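Local coordinates for uncharacterized protein TP-0789 domain-containing protein (PDB 4Z48) that is of unknown function but, belonging to the LolA-like family, may bind a lipid or another hydrophobic ligand as the lipoprotein-sorting proteins do, at residues Val9-Asp14 with Tyr135-Glu140; Glu141-Ile146 with Arg177-Tyr182; Cys148-Arg153 with Val167-Lys172. One frame throughout, in Å; residues are numbered along the deposited sequence.

Overall arrangement
From the N terminus the chain first forms helix 8-20, then runs through six strands before returning as strand 133-143, where contact 1 (9-14 with 135-140) closes a loop of 120 residues by laying the helix across that strand. The same strand continues directly into contact 2, whose segments 141-146 and 177-182 close a shorter loop. Contact 3 (148-153 with 167-172), a hairpin pairing, falls wholly within that loop, so contacts 2 and 3 nest, while contact 1 precedes both. Strands 133-143, 146-155, 163-171 and 177-184 are successive neighbours. A salt bridge between Glu140 and Lys172 ties contact 1 to contact 3, and Trp169 O accepts a probable backbone bond from Leu178 N of contact 2.

Contact 1. Residues Val9-Asp14 with Tyr135-Glu140; sequences VKAGYD and YLLQGE
In this LolA-like protein helix 8-20 lies across strand 133-143, an edge strand of the antiparallel array, and its first turns cross the strand almost at a right angle, 98° between the short axes. The axes come as near as 5.4 Å, a distance that depends on Gly12. With no side chain in the way, Gly12 C lies 3.4 Å from Tyr135 CB, and Leu137 CB rests 3.8 Å from Gly12 N. From there the Tyr135 ring runs on under the helix. Its CG sits beside the backbone N (chi1 -59°), which brings CD2 to 3.6 Å from Tyr13 CA, and the two tyrosine rings meet slantwise, Tyr135 CE2 4.0 Å from Tyr13 CD1. The buried phenol is not left without a partner, for its OH is hydrogen-bonded to Val130 O. Leucine and alanine suit the next position along, where one branch of Leu137, CD2, meets Ala11 CB at 3.9 Å. Toward the start of the helix, Val9 CA offers its hydrogen to Tyr135 O, a CA-H...O contact of 3.4 Å, while Val9 CG2 touches Leu136 CD1. Cohesion between the two segments is therefore chiefly apolar and steric, with close backbone approach at a glycine and aromatic and aliphatic groups on either side of it.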
loop_
_atom_site.group_PDB
_atom_site.type_symbol
_atom_site.label_atom_id
_atom_site.label_comp_id
_atom_site.label_asym_id
_atom_site.label_seq_id
_atom_site.Cartn_x
_atom_site.Cartn_y
_atom_site.Cartn_z
ATOM N N VAL A 9 -9.422 4.464 -22.113
ATOM C CA VAL A 9 -8.351 5.203 -21.417
ATOM C C VAL A 9 -9.014 6.202 -20.443
ATOM O O VAL A 9 -8.648 6.263 -19.277
ATOM C CB VAL A 9 -7.421 5.911 -22.448
ATOM C CG1 VAL A 9 -6.431 6.850 -21.760
ATOM C CG2 VAL A 9 -6.682 4.894 -23.310
ATOM N N LYS A 10 -9.962 7.012 -20.951
ATOM C CA LYS A 10 -10.709 7.974 -20.141
ATOM C C LYS A 10 -11.577 7.216 -19.106
ATOM O O LYS A 10 -11.622 7.627 -17.955
ATOM C CB LYS A 10 -11.569 8.866 -21.039
ATOM C CG LYS A 10 -12.310 9.984 -20.310
ATOM C CD LYS A 10 -13.393 10.597 -21.212
ATOM C CE LYS A 10 -14.330 11.538 -20.489
ATOM N NZ LYS A 10 -15.310 10.809 -19.640
ATOM N N ALA A 11 -12.260 6.121 -19.517
ATOM C CA ALA A 11 -13.074 5.306 -18.601
ATOM C C ALA A 11 -12.203 4.697 -17.474
ATOM O O ALA A 11 -12.671 4.578 -16.343
ATOM C CB ALA A 11 -13.801 4.196 -19.351
ATOM N N GLY A 12 -10.972 4.311 -17.802
ATOM C CA GLY A 12 -10.043 3.745 -16.830
ATOM C C GLY A 12 -9.674 4.793 -15.803
ATOM O O GLY A 12 -9.735 4.531 -14.598
ATOM N N TYR A 13 -9.394 6.037 -16.283
ATOM C CA TYR A 13 -9.046 7.155 -15.392
ATOM C C TYR A 13 -10.245 7.511 -14.492
ATOM O O TYR A 13 -10.036 7.738 -13.301
ATOM C CB TYR A 13 -8.551 8.381 -16.192
ATOM C CG TYR A 13 -8.360 9.644 -15.382
ATOM C CD1 TYR A 13 -7.141 9.931 -14.781
ATOM C CD2 TYR A 13 -9.384 10.586 -15.268
ATOM C CE1 TYR A 13 -6.955 11.106 -14.048
ATOM C CE2 TYR A 13 -9.211 11.759 -14.540
ATOM C CZ TYR A 13 -7.995 12.017 -13.934
ATOM O OH TYR A 13 -7.834 13.180 -13.222
ATOM N N ASP A 14 -11.475 7.571 -15.063
ATOM C CA ASP A 14 -12.685 7.923 -14.322
ATOM C C ASP A 14 -12.947 6.920 -13.167
ATOM O O ASP A 14 -13.292 7.339 -12.056
ATOM C CB ASP A 14 -13.878 8.065 -15.264
ATOM C CG ASP A 14 -13.769 9.342 -16.102
ATOM O OD1 ASP A 14 -12.912 10.195 -15.778
ATOM O OD2 ASP A 14 -14.527 9.480 -17.068
ATOM N N TYR A 135 -4.276 4.827 -17.576
ATOM C CA TYR A 135 -5.201 3.720 -17.352
ATOM C C TYR A 135 -5.732 3.108 -18.610
ATOM O O TYR A 135 -5.779 3.751 -19.648
ATOM C CB TYR A 135 -6.376 4.193 -16.478
ATOM C CG TYR A 135 -5.908 4.728 -15.143
ATOM C CD1 TYR A 135 -5.615 3.867 -14.094
ATOM C CD2 TYR A 135 -5.654 6.086 -14.964
ATOM C CE1 TYR A 135 -5.108 4.343 -12.889
ATOM C CE2 TYR A 135 -5.164 6.577 -13.760
ATOM C CZ TYR A 135 -4.893 5.699 -12.721
ATOM O OH TYR A 135 -4.376 6.142 -11.531
ATOM N N LEU A 136 -6.213 1.874 -18.488
ATOM C CA LEU A 136 -6.937 1.201 -19.556
ATOM C C LEU A 136 -8.007 0.245 -18.944
ATOM O O LEU A 136 -7.677 -0.774 -18.328
ATOM C CB LEU A 136 -5.962 0.486 -20.495
ATOM C CG LEU A 136 -6.484 -0.193 -21.754
ATOM C CD1 LEU A 136 -7.093 0.813 -22.739
ATOM C CD2 LEU A 136 -5.349 -0.973 -22.421
ATOM N N LEU A 137 -9.286 0.626 -19.056
ATOM C CA LEU A 137 -10.379 -0.220 -18.600
ATOM C C LEU A 137 -10.546 -1.362 -19.641
ATOM O O LEU A 137 -10.921 -1.099 -20.776
ATOM C CB LEU A 137 -11.689 0.586 -18.405
ATOM C CG LEU A 137 -12.904 -0.223 -17.959
ATOM C CD1 LEU A 137 -12.676 -0.838 -16.584
ATOM C CD2 LEU A 137 -14.164 0.626 -17.942
ATOM N N GLN A 138 -10.266 -2.605 -19.234
ATOM C CA GLN A 138 -10.249 -3.779 -20.116
ATOM C C GLN A 138 -11.563 -4.502 -20.187
ATOM O O GLN A 138 -11.799 -5.253 -21.131
ATOM C CB GLN A 138 -9.141 -4.760 -19.694
ATOM C CG GLN A 138 -7.736 -4.194 -19.877
ATOM C CD GLN A 138 -7.279 -4.144 -21.322
ATOM O OE1 GLN A 138 -8.065 -3.962 -22.265
ATOM N NE2 GLN A 138 -5.991 -4.339 -21.515
ATOM N N GLY A 139 -12.415 -4.254 -19.218
ATOM C CA GLY A 139 -13.733 -4.846 -19.195
ATOM C C GLY A 139 -14.132 -5.281 -17.812
ATOM O O GLY A 139 -13.770 -4.631 -16.825
ATOM N N GLU A 140 -14.911 -6.364 -17.755
ATOM C CA GLU A 140 -15.464 -6.920 -16.523
ATOM C C GLU A 140 -15.334 -8.433 -16.541
ATOM O O GLU A 140 -15.285 -9.042 -17.608
ATOM C CB GLU A 140 -16.945 -6.488 -16.355
ATOM C CG GLU A 140 -17.117 -5.006 -16.038
ATOM C CD GLU A 140 -18.538 -4.483 -15.962
ATOM O OE1 GLU A 140 -19.437 -5.250 -15.544
ATOM O OE2 GLU A 140 -18.749 -3.292 -16.291
#

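Contact 2. Residues Glu141-Ile146 with Arg177-Tyr182; sequences ENVDGI and RLRADY
Leu178 reaches across to Val143 and Ile146, and its side chain can be followed outward. CB leads to CG, which stands opposite the backbone N (chi1 174°), a torsion that sets the forked end against Val143 and Ile146. CD2 touches both, lying 3.8 Å from Val143 CB, near Val143 O and also against Ile146 CD1, while CD1 meets Ile146 CD1 at 3.9 Å. A leucine fits because its forked end can serve two beta-branched neighbours at once. Those neighbours occupy the ends of a type I' beta turn, Val143 to Ile146, which joins strands 133-143 and 146-155 as a tight hairpin; Val143 N and Ile146 N each bond to the other residue's carbonyl O. Gly145 takes a positive phi, as the turn requires, and its N makes a weak bond to Asn142 OD1. Across from the turn, Leu178 and Arg179 form a classic beta bulge opposite Trp169, which lets two consecutive residues face the hairpin. Arg179 bends at chi3 (73°) and brings its guanidinium over Val143, whose CG1 lies 3.8 Å above the plane, toward the rim. Trp169 adds a cation-pi contact to the same arginine. Glu141 OE1 approaches the guanidinium edge, 4.1 Å from Arg179 NH2, too far for a salt bridge but probably still attractive; that oxygen is hydrogen-bonded to Trp169 NE1.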
loop_
_atom_site.group_PDB
_atom_site.type_symbol
_atom_site.label_atom_id
_atom_site.label_comp_id
_atom_site.label_asym_id
_atom_site.label_seq_id
_atom_site.Cartn_x
_atom_site.Cartn_y
_atom_site.Cartn_z
ATOM N N GLU A 141 -15.266 -9.032 -15.358
ATOM C CA GLU A 141 -15.109 -10.472 -15.160
ATOM C C GLU A 141 -15.636 -10.858 -13.797
ATOM O O GLU A 141 -15.427 -10.122 -12.825
ATOM C CB GLU A 141 -13.607 -10.830 -15.256
ATOM C CG GLU A 141 -13.277 -12.315 -15.326
ATOM C CD GLU A 141 -11.806 -12.668 -15.464
ATOM O OE1 GLU A 141 -10.946 -11.763 -15.353
ATOM O OE2 GLU A 141 -11.514 -13.868 -15.676
ATOM N N ASN A 142 -16.279 -12.023 -13.707
ATOM C CA ASN A 142 -16.747 -12.545 -12.423
ATOM C C ASN A 142 -15.609 -13.391 -11.845
ATOM O O ASN A 142 -15.216 -14.393 -12.457
ATOM C CB ASN A 142 -18.039 -13.328 -12.584
ATOM C CG ASN A 142 -18.671 -13.717 -11.272
ATOM O OD1 ASN A 142 -18.285 -14.707 -10.645
ATOM N ND2 ASN A 142 -19.652 -12.939 -10.829
ATOM N N VAL A 143 -15.031 -12.944 -10.712
ATOM C CA VAL A 143 -13.879 -13.594 -10.062
ATOM C C VAL A 143 -14.348 -14.231 -8.737
ATOM O O VAL A 143 -14.619 -13.527 -7.757
ATOM C CB VAL A 143 -12.687 -12.606 -9.873
ATOM C CG1 VAL A 143 -11.475 -13.301 -9.250
ATOM C CG2 VAL A 143 -12.298 -11.944 -11.196
ATOM N N ASP A 144 -14.471 -15.576 -8.747
ATOM C CA ASP A 144 -14.944 -16.421 -7.643
ATOM C C ASP A 144 -16.261 -15.866 -7.040
ATOM O O ASP A 144 -16.329 -15.572 -5.842
ATOM C CB ASP A 144 -13.856 -16.609 -6.562
ATOM C CG ASP A 144 -12.634 -17.385 -7.025
ATOM O OD1 ASP A 144 -12.800 -18.535 -7.500
ATOM O OD2 ASP A 144 -11.508 -16.866 -6.865
ATOM N N GLY A 145 -17.262 -15.685 -7.906
ATOM C CA GLY A 145 -18.585 -15.188 -7.526
ATOM C C GLY A 145 -18.744 -13.679 -7.431
ATOM O O GLY A 145 -19.875 -13.205 -7.263
ATOM N N ILE A 146 -17.620 -12.902 -7.540
ATOM C CA ILE A 146 -17.639 -11.433 -7.409
ATOM C C ILE A 146 -17.481 -10.725 -8.766
ATOM O O ILE A 146 -16.499 -10.976 -9.460
ATOM C CB ILE A 146 -16.539 -10.954 -6.402
ATOM C CG1 ILE A 146 -16.635 -11.699 -5.039
ATOM C CG2 ILE A 146 -16.576 -9.429 -6.198
ATOM C CD1 ILE A 146 -15.323 -12.272 -4.550
ATOM N N ARG A 177 -9.996 -3.102 -4.508
ATOM C CA ARG A 177 -9.342 -4.159 -5.290
ATOM C C ARG A 177 -9.670 -5.516 -4.663
ATOM O O ARG A 177 -9.734 -5.610 -3.432
ATOM C CB ARG A 177 -7.809 -3.969 -5.255
ATOM C CG ARG A 177 -7.329 -2.699 -5.935
ATOM C CD ARG A 177 -5.867 -2.350 -5.583
ATOM N NE ARG A 177 -5.443 -1.214 -6.437
ATOM C CZ ARG A 177 -5.678 0.070 -6.158
ATOM N NH1 ARG A 177 -6.287 0.415 -5.030
ATOM N NH2 ARG A 177 -5.294 1.019 -7.000
ATOM N N LEU A 178 -9.857 -6.543 -5.499
ATOM C CA LEU A 178 -10.019 -7.921 -5.094
ATOM C C LEU A 178 -8.706 -8.667 -5.361
ATOM O O LEU A 178 -8.277 -9.470 -4.550
ATOM C CB LEU A 178 -11.204 -8.564 -5.834
ATOM C CG LEU A 178 -11.463 -10.056 -5.641
ATOM C CD1 LEU A 178 -11.983 -10.350 -4.260
ATOM C CD2 LEU A 178 -12.473 -10.554 -6.649
ATOM N N ARG A 179 -8.027 -8.336 -6.451
ATOM C CA ARG A 179 -6.805 -8.983 -6.870
ATOM C C ARG A 179 -6.012 -8.008 -7.738
ATOM O O ARG A 179 -6.595 -7.093 -8.359
ATOM C CB ARG A 179 -7.186 -10.283 -7.645
ATOM C CG ARG A 179 -6.108 -10.955 -8.505
ATOM C CD ARG A 179 -6.562 -12.290 -9.096
ATOM N NE ARG A 179 -7.541 -12.130 -10.184
ATOM C CZ ARG A 179 -7.824 -13.060 -11.095
ATOM N NH1 ARG A 179 -7.202 -14.232 -11.076
ATOM N NH2 ARG A 179 -8.730 -12.823 -12.033
ATOM N N ALA A 180 -4.690 -8.176 -7.770
ATOM C CA ALA A 180 -3.848 -7.402 -8.687
ATOM C C ALA A 180 -2.585 -8.174 -9.047
ATOM O O ALA A 180 -2.035 -8.930 -8.230
ATOM C CB ALA A 180 -3.503 -6.026 -8.145
ATOM N N ASP A 181 -2.191 -8.051 -10.311
ATOM C CA ASP A 181 -0.973 -8.646 -10.845
ATOM C C ASP A 181 -0.020 -7.542 -11.160
ATOM O O ASP A 181 -0.418 -6.583 -11.815
ATOM C CB ASP A 181 -1.251 -9.502 -12.076
ATOM C CG ASP A 181 -1.954 -10.821 -11.798
ATOM O OD1 ASP A 181 -2.005 -11.233 -10.628
ATOM O OD2 ASP A 181 -2.459 -11.440 -12.764
ATOM N N TYR A 182 1.239 -7.645 -10.670
ATOM C CA TYR A 182 2.295 -6.650 -10.877
ATOM C C TYR A 182 3.363 -7.213 -11.781
ATOM O O TYR A 182 3.783 -8.361 -11.606
ATOM C CB TYR A 182 2.941 -6.200 -9.539
ATOM C CG TYR A 182 2.128 -5.317 -8.609
ATOM C CD1 TYR A 182 0.767 -5.096 -8.823
ATOM C CD2 TYR A 182 2.694 -4.796 -7.448
ATOM C CE1 TYR A 182 0.010 -4.324 -7.935
ATOM C CE2 TYR A 182 1.959 -4.000 -6.573
ATOM C CZ TYR A 182 0.615 -3.781 -6.807
ATOM O OH TYR A 182 -0.094 -3.014 -5.912
#

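Contact 3. Residues Cys148-Arg153 with Val167-Lys172; sequences CYILER and VQWVRK
Tyr149 and Leu151 pair with Val170 and Gln168 in the antiparallel beta hairpin of strands 146-155 and 163-171. Both are hydrogen-bonded pairs. Leu151 N reaches Gln168 O at 2.8 Å, nearly straight (178°), and Val170 N to Tyr149 O is almost as straight; Tyr149 N returns a bond to Val170 O. Leu151 O takes two donors: Gln168 N, from above the carbonyl plane, and more weakly Gln168 NE2 at 3.4 Å. The extended Gln168 side chain thus adds a weak bond to its backbone pairing with Leu151, while its OE1 accepts from Arg177 NH2 and sits 3.5 Å above the centre of the Arg153 guanidinium. That arginine is anchored through NH1 to Leu127 O and NE to Gln166 OE1. On the face with Trp169 the contacts are largely apolar: Ile150 CG2 meets Val167 CG1, and Ile150 CG1 lies 3.9 Å from Trp169 CD1; Glu152 OE2, on the same face, accepts from Gln138 NE2. Lys172 suits the hairpin's end: its long chain crosses Tyr149, CD 3.8 Å from the ring centroid in a CH-pi contact, before NZ salt-bridges Glu140. Tyr149 OH, also bonded to Arg18 NH2, meets a water at 2.7 Å that donates to Lys172 O.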
loop_
_atom_site.group_PDB
_atom_site.type_symbol
_atom_site.label_atom_id
_atom_site.label_comp_id
_atom_site.label_asym_id
_atom_site.label_seq_id
_atom_site.Cartn_x
_atom_site.Cartn_y
_atom_site.Cartn_z
ATOM N N CYS A 148 -16.296 -7.826 -11.120
ATOM C CA CYS A 148 -15.189 -6.879 -11.077
ATOM C C CYS A 148 -15.015 -6.121 -12.369
ATOM O O CYS A 148 -15.275 -6.665 -13.423
ATOM C CB CYS A 148 -13.875 -7.603 -10.763
ATOM S SG CYS A 148 -13.774 -8.346 -9.121
ATOM N N TYR A 149 -14.422 -4.935 -12.282
ATOM C CA TYR A 149 -13.851 -4.197 -13.418
ATOM C C TYR A 149 -12.400 -4.701 -13.546
ATOM O O TYR A 149 -11.775 -4.965 -12.511
ATOM C CB TYR A 149 -13.803 -2.691 -13.132
ATOM C CG TYR A 149 -15.105 -1.984 -12.904
ATOM C CD1 TYR A 149 -15.936 -1.661 -13.968
ATOM C CD2 TYR A 149 -15.450 -1.511 -11.637
ATOM C CE1 TYR A 149 -17.113 -0.945 -13.776
ATOM C CE2 TYR A 149 -16.638 -0.808 -11.430
ATOM C CZ TYR A 149 -17.455 -0.510 -12.509
ATOM O OH TYR A 149 -18.631 0.191 -12.343
ATOM N N ILE A 150 -11.876 -4.828 -14.765
ATOM C CA ILE A 150 -10.482 -5.142 -15.035
ATOM C C ILE A 150 -9.850 -3.790 -15.409
ATOM O O ILE A 150 -10.203 -3.203 -16.438
ATOM C CB ILE A 150 -10.246 -6.251 -16.103
ATOM C CG1 ILE A 150 -11.075 -7.544 -15.811
ATOM C CG2 ILE A 150 -8.717 -6.557 -16.219
ATOM C CD1 ILE A 150 -11.385 -8.367 -17.067
ATOM N N LEU A 151 -8.960 -3.274 -14.541
ATOM C CA LEU A 151 -8.334 -1.968 -14.734
ATOM C C LEU A 151 -6.842 -2.095 -14.780
ATOM O O LEU A 151 -6.229 -2.480 -13.769
ATOM C CB LEU A 151 -8.717 -1.000 -13.571
ATOM C CG LEU A 151 -8.202 0.456 -13.713
ATOM C CD1 LEU A 151 -8.761 1.123 -14.980
ATOM C CD2 LEU A 151 -8.588 1.289 -12.501
ATOM N N GLU A 152 -6.252 -1.788 -15.933
ATOM C CA GLU A 152 -4.804 -1.790 -16.072
ATOM C C GLU A 152 -4.300 -0.398 -15.815
ATOM O O GLU A 152 -4.918 0.571 -16.284
ATOM C CB GLU A 152 -4.361 -2.248 -17.474
ATOM C CG GLU A 152 -4.641 -3.708 -17.790
ATOM C CD GLU A 152 -3.911 -4.278 -18.997
ATOM O OE1 GLU A 152 -2.986 -3.613 -19.523
ATOM O OE2 GLU A 152 -4.245 -5.418 -19.394
ATOM N N ARG A 153 -3.193 -0.281 -15.091
ATOM C CA ARG A 153 -2.569 1.021 -14.879
ATOM C C ARG A 153 -1.072 0.893 -15.142
ATOM O O ARG A 153 -0.471 -0.100 -14.769
ATOM C CB ARG A 153 -2.905 1.632 -13.507
ATOM C CG ARG A 153 -2.155 1.120 -12.312
ATOM C CD ARG A 153 -2.535 1.906 -11.088
ATOM N NE ARG A 153 -1.834 1.386 -9.921
ATOM C CZ ARG A 153 -2.065 1.769 -8.671
ATOM N NH1 ARG A 153 -3.011 2.664 -8.408
ATOM N NH2 ARG A 153 -1.379 1.236 -7.673
ATOM N N VAL A 167 -2.246 -4.937 -13.331
ATOM C CA VAL A 167 -3.604 -5.345 -13.717
ATOM C C VAL A 167 -4.376 -5.478 -12.429
ATOM O O VAL A 167 -3.938 -6.177 -11.501
ATOM C CB VAL A 167 -3.668 -6.626 -14.588
ATOM C CG1 VAL A 167 -5.111 -6.952 -14.976
ATOM C CG2 VAL A 167 -2.806 -6.469 -15.831
ATOM N N GLN A 168 -5.477 -4.738 -12.323
ATOM C CA GLN A 168 -6.278 -4.750 -11.099
ATOM C C GLN A 168 -7.705 -5.229 -11.339
ATOM O O GLN A 168 -8.352 -4.766 -12.274
ATOM C CB GLN A 168 -6.341 -3.333 -10.502
ATOM C CG GLN A 168 -5.016 -2.626 -10.465
ATOM C CD GLN A 168 -5.154 -1.170 -10.165
ATOM O OE1 GLN A 168 -4.637 -0.696 -9.155
ATOM N NE2 GLN A 168 -5.780 -0.420 -11.069
ATOM N N TRP A 169 -8.184 -6.169 -10.507
ATOM C CA TRP A 169 -9.580 -6.613 -10.517
ATOM C C TRP A 169 -10.252 -5.830 -9.413
ATOM O O TRP A 169 -9.941 -6.049 -8.248
ATOM C CB TRP A 169 -9.676 -8.137 -10.311
ATOM C CG TRP A 169 -9.331 -8.910 -11.543
ATOM C CD1 TRP A 169 -10.204 -9.428 -12.457
ATOM C CD2 TRP A 169 -8.017 -9.192 -12.034
ATOM N NE1 TRP A 169 -9.510 -10.058 -13.467
ATOM C CE2 TRP A 169 -8.167 -9.906 -13.246
ATOM C CE3 TRP A 169 -6.717 -8.914 -11.567
ATOM C CZ2 TRP A 169 -7.073 -10.379 -13.976
ATOM C CZ3 TRP A 169 -5.630 -9.376 -12.299
ATOM C CH2 TRP A 169 -5.809 -10.102 -13.484
ATOM N N VAL A 170 -11.180 -4.910 -9.768
ATOM C CA VAL A 170 -11.822 -3.994 -8.817
ATOM C C VAL A 170 -13.299 -4.352 -8.608
ATOM O O VAL A 170 -14.059 -4.407 -9.565
ATOM C CB VAL A 170 -11.656 -2.524 -9.310
ATOM C CG1 VAL A 170 -12.316 -1.530 -8.350
ATOM C CG2 VAL A 170 -10.177 -2.171 -9.532
ATOM N N ARG A 171 -13.706 -4.561 -7.339
ATOM C CA ARG A 171 -15.104 -4.885 -7.012
ATOM C C ARG A 171 -16.008 -3.775 -7.445
ATOM O O ARG A 171 -15.747 -2.615 -7.120
ATOM C CB ARG A 171 -15.286 -5.125 -5.516
ATOM C CG ARG A 171 -14.478 -6.272 -4.969
ATOM C CD ARG A 171 -14.492 -6.189 -3.473
ATOM N NE ARG A 171 -14.154 -7.455 -2.820
ATOM C CZ ARG A 171 -15.050 -8.367 -2.450
ATOM N NH1 ARG A 171 -16.346 -8.173 -2.688
ATOM N NH2 ARG A 171 -14.657 -9.486 -1.853
ATOM N N LYS A 172 -17.052 -4.112 -8.236
ATOM C CA LYS A 172 -17.987 -3.114 -8.746
ATOM C C LYS A 172 -18.777 -2.431 -7.624
ATOM O O LYS A 172 -19.054 -1.238 -7.710
ATOM C CB LYS A 172 -18.956 -3.740 -9.772
ATOM C CG LYS A 172 -18.252 -4.174 -11.050
ATOM C CD LYS A 172 -19.044 -3.798 -12.312
ATOM C CE LYS A 172 -20.289 -4.609 -12.548
ATOM N NZ LYS A 172 -21.082 -4.014 -13.657
HETATM O O HOH W 1 -19.632 0.890 -9.904
#